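Side-chain contacts in putative ribose 5-phosphate isomerase (Leishmania infantum, PDB 6FXW), which probably interconverts ribose 5-phosphate and ribulose 5-phosphate in the pentose phosphate pathway, as a type B (RpiB) isomerase: residues A15-H20 / S42-V47; Y52-C57 / N83-I88. All blocks are in the same frame, centred on the assembly; numbering follows the deposited sequence. Where two conformers were deposited one is given.

Contact 1 of 2, residues A15-H20 / S42-V47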
# COMPACT_ATOMS: atom_id res chain seq x y z
N ALA A 15 15.69 -10.75 8.23
CA ALA A 15 15.33 -9.66 7.28
C ALA A 15 15.36 -8.30 8.00
O ALA A 15 15.66 -7.25 7.38
CB ALA A 15 14.00 -9.89 6.72
N ALA A 16 15.06 -8.29 9.31
CA ALA A 16 14.97 -7.09 10.08
C ALA A 16 16.19 -6.87 10.95
O ALA A 16 16.22 -5.96 11.77
CB ALA A 16 13.72 -7.07 10.93
N TYR A 17 17.22 -7.64 10.72
CA TYR A 17 18.38 -7.53 11.65
C TYR A 17 19.03 -6.17 11.53
O TYR A 17 19.31 -5.54 12.54
CB TYR A 17 19.35 -8.67 11.45
CG TYR A 17 20.51 -8.61 12.39
CD1 TYR A 17 20.32 -8.88 13.71
CD2 TYR A 17 21.75 -8.38 11.91
CE1 TYR A 17 21.38 -8.85 14.61
CE2 TYR A 17 22.84 -8.29 12.78
CZ TYR A 17 22.63 -8.56 14.12
OH TYR A 17 23.68 -8.57 15.06
N ALA A 18 19.21 -5.68 10.32
CA ALA A 18 19.79 -4.37 10.12
C ALA A 18 19.03 -3.24 10.76
O ALA A 18 19.64 -2.28 11.21
CB ALA A 18 20.00 -4.14 8.64
N THR A 19 17.71 -3.34 10.85
CA THR A 19 16.82 -2.26 11.29
C THR A 19 16.22 -2.51 12.64
O THR A 19 15.45 -1.71 13.12
CB THR A 19 15.65 -2.02 10.31
OG1 THR A 19 15.07 -3.26 10.01
CG2 THR A 19 16.16 -1.34 8.99
N HIS A 20 16.58 -3.61 13.35
CA HIS A 20 15.79 -3.95 14.51
C HIS A 20 15.93 -2.88 15.60
O HIS A 20 15.00 -2.60 16.38
CB HIS A 20 16.08 -5.38 15.10
CG HIS A 20 17.38 -5.50 15.88
ND1 HIS A 20 18.57 -5.79 15.29
CD2 HIS A 20 17.61 -5.53 17.21
CE1 HIS A 20 19.51 -5.93 16.21
NE2 HIS A 20 18.95 -5.78 17.40
N SER A 42 20.46 -11.95 17.61
CA SER A 42 21.46 -10.98 18.08
C SER A 42 22.77 -11.27 17.39
O SER A 42 23.79 -11.05 17.92
CB SER A 42 21.58 -11.00 19.62
OG SER A 42 20.49 -10.26 20.18
N SER A 43 22.66 -11.82 16.20
CA SER A 43 23.83 -12.02 15.34
C SER A 43 23.38 -11.89 13.93
O SER A 43 22.18 -12.02 13.66
CB SER A 43 24.41 -13.41 15.49
OG SER A 43 25.21 -13.64 14.35
N ASP A 44 24.37 -11.67 13.03
CA ASP A 44 24.12 -11.55 11.61
C ASP A 44 24.00 -12.85 10.85
O ASP A 44 24.59 -13.04 9.76
CB ASP A 44 25.20 -10.66 11.01
CG ASP A 44 24.83 -10.11 9.63
OD1 ASP A 44 23.63 -10.10 9.26
OD2 ASP A 44 25.77 -9.69 8.94
N THR A 45 23.14 -13.76 11.36
CA THR A 45 23.01 -15.12 10.81
C THR A 45 21.61 -15.27 10.12
O THR A 45 20.68 -14.54 10.40
CB THR A 45 23.22 -16.14 11.98
OG1 THR A 45 22.34 -15.81 13.09
CG2 THR A 45 24.70 -16.12 12.52
N SER A 46 21.50 -16.20 9.20
CA SER A 46 20.18 -16.53 8.64
C SER A 46 19.44 -17.35 9.69
O SER A 46 19.98 -18.30 10.22
CB SER A 46 20.40 -17.38 7.40
OG SER A 46 19.18 -17.52 6.77
N VAL A 47 18.12 -17.05 9.89
CA VAL A 47 17.36 -17.76 10.80
C VAL A 47 15.94 -18.02 10.24
O VAL A 47 15.65 -17.50 9.15
CB VAL A 47 17.33 -17.07 12.16
CG1 VAL A 47 18.71 -16.85 12.77
CG2 VAL A 47 16.69 -15.68 12.04

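Contact 2 of 2, residues Y52-C57 / N83-I88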
# COMPACT_ATOMS: atom_id res chain seq x y z
N TYR A 52 11.11 -17.44 15.96
CA TYR A 52 10.97 -16.19 16.65
C TYR A 52 9.52 -15.78 16.86
O TYR A 52 9.19 -15.21 17.91
CB TYR A 52 11.80 -15.13 15.87
CG TYR A 52 13.30 -15.49 15.93
CD1 TYR A 52 14.06 -15.13 17.00
CD2 TYR A 52 13.86 -16.30 14.99
CE1 TYR A 52 15.38 -15.54 17.08
CE2 TYR A 52 15.17 -16.73 15.10
CZ TYR A 52 15.89 -16.35 16.15
OH TYR A 52 17.20 -16.76 16.29
N ALA A 53 8.63 -16.16 15.91
CA ALA A 53 7.23 -16.05 16.18
C ALA A 53 6.85 -16.75 17.47
O ALA A 53 6.16 -16.23 18.34
CB ALA A 53 6.43 -16.62 15.06
N ALA A 54 7.41 -17.98 17.64
CA ALA A 54 7.07 -18.78 18.82
C ALA A 54 7.57 -18.10 20.09
O ALA A 54 6.85 -18.10 21.12
CB ALA A 54 7.65 -20.17 18.64
N GLN A 55 8.77 -17.55 20.09
CA GLN A 55 9.26 -16.81 21.24
C GLN A 55 8.35 -15.73 21.71
O GLN A 55 8.02 -15.58 22.90
CB GLN A 55 10.69 -16.25 21.08
CG GLN A 55 11.80 -17.24 20.97
CD GLN A 55 13.17 -16.61 21.08
OE1 GLN A 55 13.99 -16.79 20.17
NE2 GLN A 55 13.47 -15.87 22.20
N VAL A 56 7.86 -14.92 20.77
CA VAL A 56 7.00 -13.78 21.11
C VAL A 56 5.62 -14.31 21.61
O VAL A 56 5.02 -13.81 22.60
CB VAL A 56 6.81 -12.87 19.87
CG1 VAL A 56 5.76 -11.84 20.11
CG2 VAL A 56 8.10 -12.12 19.62
N CYS A 57 5.06 -15.31 20.92
CA CYS A 57 3.77 -15.91 21.31
C CYS A 57 3.84 -16.43 22.75
O CYS A 57 2.98 -16.21 23.56
CB CYS A 57 3.34 -17.04 20.37
SG CYS A 57 2.83 -16.37 18.77
N ASN A 83 -0.35 -17.19 14.37
CA ASN A 83 -1.75 -17.62 14.47
C ASN A 83 -1.91 -19.10 14.77
O ASN A 83 -2.99 -19.54 15.15
CB ASN A 83 -2.58 -17.18 13.28
CG ASN A 83 -2.99 -15.73 13.35
OD1 ASN A 83 -3.57 -15.29 14.34
ND2 ASN A 83 -2.70 -14.95 12.28
N LYS A 84 -0.86 -19.88 14.63
CA LYS A 84 -0.91 -21.29 15.01
C LYS A 84 -0.90 -21.51 16.50
O LYS A 84 -1.24 -22.59 16.98
CB LYS A 84 0.19 -22.11 14.38
CG LYS A 84 0.09 -22.20 12.85
CD LYS A 84 -1.23 -22.66 12.27
CE LYS A 84 -1.24 -22.67 10.78
NZ LYS A 84 -2.54 -23.33 10.38
N PHE A 85 -0.57 -20.51 17.26
CA PHE A 85 -0.65 -20.57 18.73
C PHE A 85 -2.00 -20.37 19.22
O PHE A 85 -2.64 -19.40 18.96
CB PHE A 85 0.31 -19.57 19.41
CG PHE A 85 1.69 -20.05 19.44
CD1 PHE A 85 2.58 -19.95 18.37
CD2 PHE A 85 2.19 -20.58 20.63
CE1 PHE A 85 3.86 -20.47 18.46
CE2 PHE A 85 3.50 -21.05 20.70
CZ PHE A 85 4.31 -21.00 19.64
N ARG A 86 -2.45 -21.33 20.06
CA ARG A 86 -3.71 -21.15 20.73
C ARG A 86 -3.73 -19.91 21.60
O ARG A 86 -2.80 -19.69 22.36
CB ARG A 86 -3.95 -22.41 21.61
CG ARG A 86 -5.23 -22.39 22.41
CD ARG A 86 -5.43 -23.72 23.16
NE ARG A 86 -6.72 -23.75 23.86
CZ ARG A 86 -6.91 -23.50 25.16
NH1 ARG A 86 -8.14 -23.58 25.68
NH2 ARG A 86 -5.89 -23.18 25.98
N GLY A 87 -4.74 -19.10 21.50
CA GLY A 87 -4.92 -17.94 22.32
C GLY A 87 -4.36 -16.65 21.69
O GLY A 87 -4.43 -15.62 22.33
N ILE A 88 -3.69 -16.77 20.54
CA ILE A 88 -3.09 -15.61 19.88
C ILE A 88 -3.81 -15.26 18.63
O ILE A 88 -4.16 -16.13 17.81
CB ILE A 88 -1.65 -15.94 19.49
CG1 ILE A 88 -0.74 -16.18 20.70
CG2 ILE A 88 -0.95 -14.90 18.54
CD1 ILE A 88 -0.53 -14.97 21.55

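Contact 1 of 2, residues A15-H20 / S42-V47
Tyr-17 lays its ring against the backbone of Ser-43 and Asp-44, joining two loops of the LacAB/RpiB family's alpha/beta fold with a parallel sheet: one leads from strand 6-12 to helix 20-29, the other from strand 33-38 to helix 49-61. It illustrates how two loops can meet through one aromatic ring, with no hydrogen bond between the segments. The close side is the ring face, where Ser-43 O sits above the plane, displaced toward the rim, 3.4 Å from Tyr-17 CE1. Next to it the chain follows the ring outward, with Ser-43 C 3.4 Å from Tyr-17 CZ. The tyrosine reaches this position because its CG lies anti to the backbone N (chi1 -179°), which swings the ring out across the gap. The looser side is solvent-exposed. There Asp-44, at the centre of an inverse gamma turn, has its carboxylate nearly parallel to the ring (planes 14° apart), with OD1 placed obliquely, 3.7 Å from Tyr-17 CD2. The CB bonds of Ser-42 and Ser-43 point away from segment 15-20. In the type I turn from Tyr-17 to His-20 the backbone bond is weak, and His-20 ND1 adds a second bond to Tyr-17 O at 2.9 Å.

Contact 2 of 2, residues Y52-C57 / N83-I88
Phe-85 turns its first side-chain bond beside the backbone N and anti to the carbonyl carbon (chi1 -79°), which brings its ring up to Cys-57 CB, while the like torsion of Cys-57 (chi1 -72°) sets SG near the CD1 side of that ring. The methylene makes the central contact: Cys-57 CB stands 3.6 Å from the Phe-85 ring centroid, only 14° off the normal, a CH-pi contact over the middle of one face. The sulfur lies farther out, in an oblique sulfur-aromatic contact, with Cys-57 SG 3.6 Å from Phe-85 CD1. One turn earlier on the helix, Ala-54 reaches the far end of the ring, its CB 3.6 Å from Phe-85 CZ, so the ring spans from one helical turn to the next. In this parallel-sheet alpha/beta fold of the LacAB/RpiB family, helix 49-61 thereby packs on the connection from helix 76-83 to strand 90-92. Within that connection a type II turn runs from Phe-85 to Ile-88, closed by Ile-88 N donating to Phe-85 O at 3.2 Å. Gly-87 takes a positive phi in it, where a side chain would crowd the preceding carbonyl. The turn returns Ile-88 to the same cysteine, with both CG1 and CG2 4.1 Å from Cys-57 SG. Leu-61 of the same helix touches both Phe-85 and Ile-88, while Ile-110 of strand 110-114 meets both Cys-57 and Ile-88. On the adjoining subunit interface, Lys-84 NZ forms a salt bridge with Glu-152 of the second subunit.

How the contacts relate
The two contacts follow one another along the chain, contact 1 closing before contact 2 opens, and their centres lie 20 Å apart. Contact 1 joins loops that follow strands 6-12 and 33-38, neighbours at one side of the five-stranded parallel sheet; contact 2 packs helix 49-61 against the connection entering strand 90-92, the outermost strand on the other side. Helix 49-61 links them, since the loop holding 42-47 runs into it, and Val-47 CG2 touches Tyr-52 CE2 at 3.6 Å. An exposed, loop-based contact thus passes into a buried, helix-based one within a single fold, and both also reach the second subunit of the tetrameric assembly.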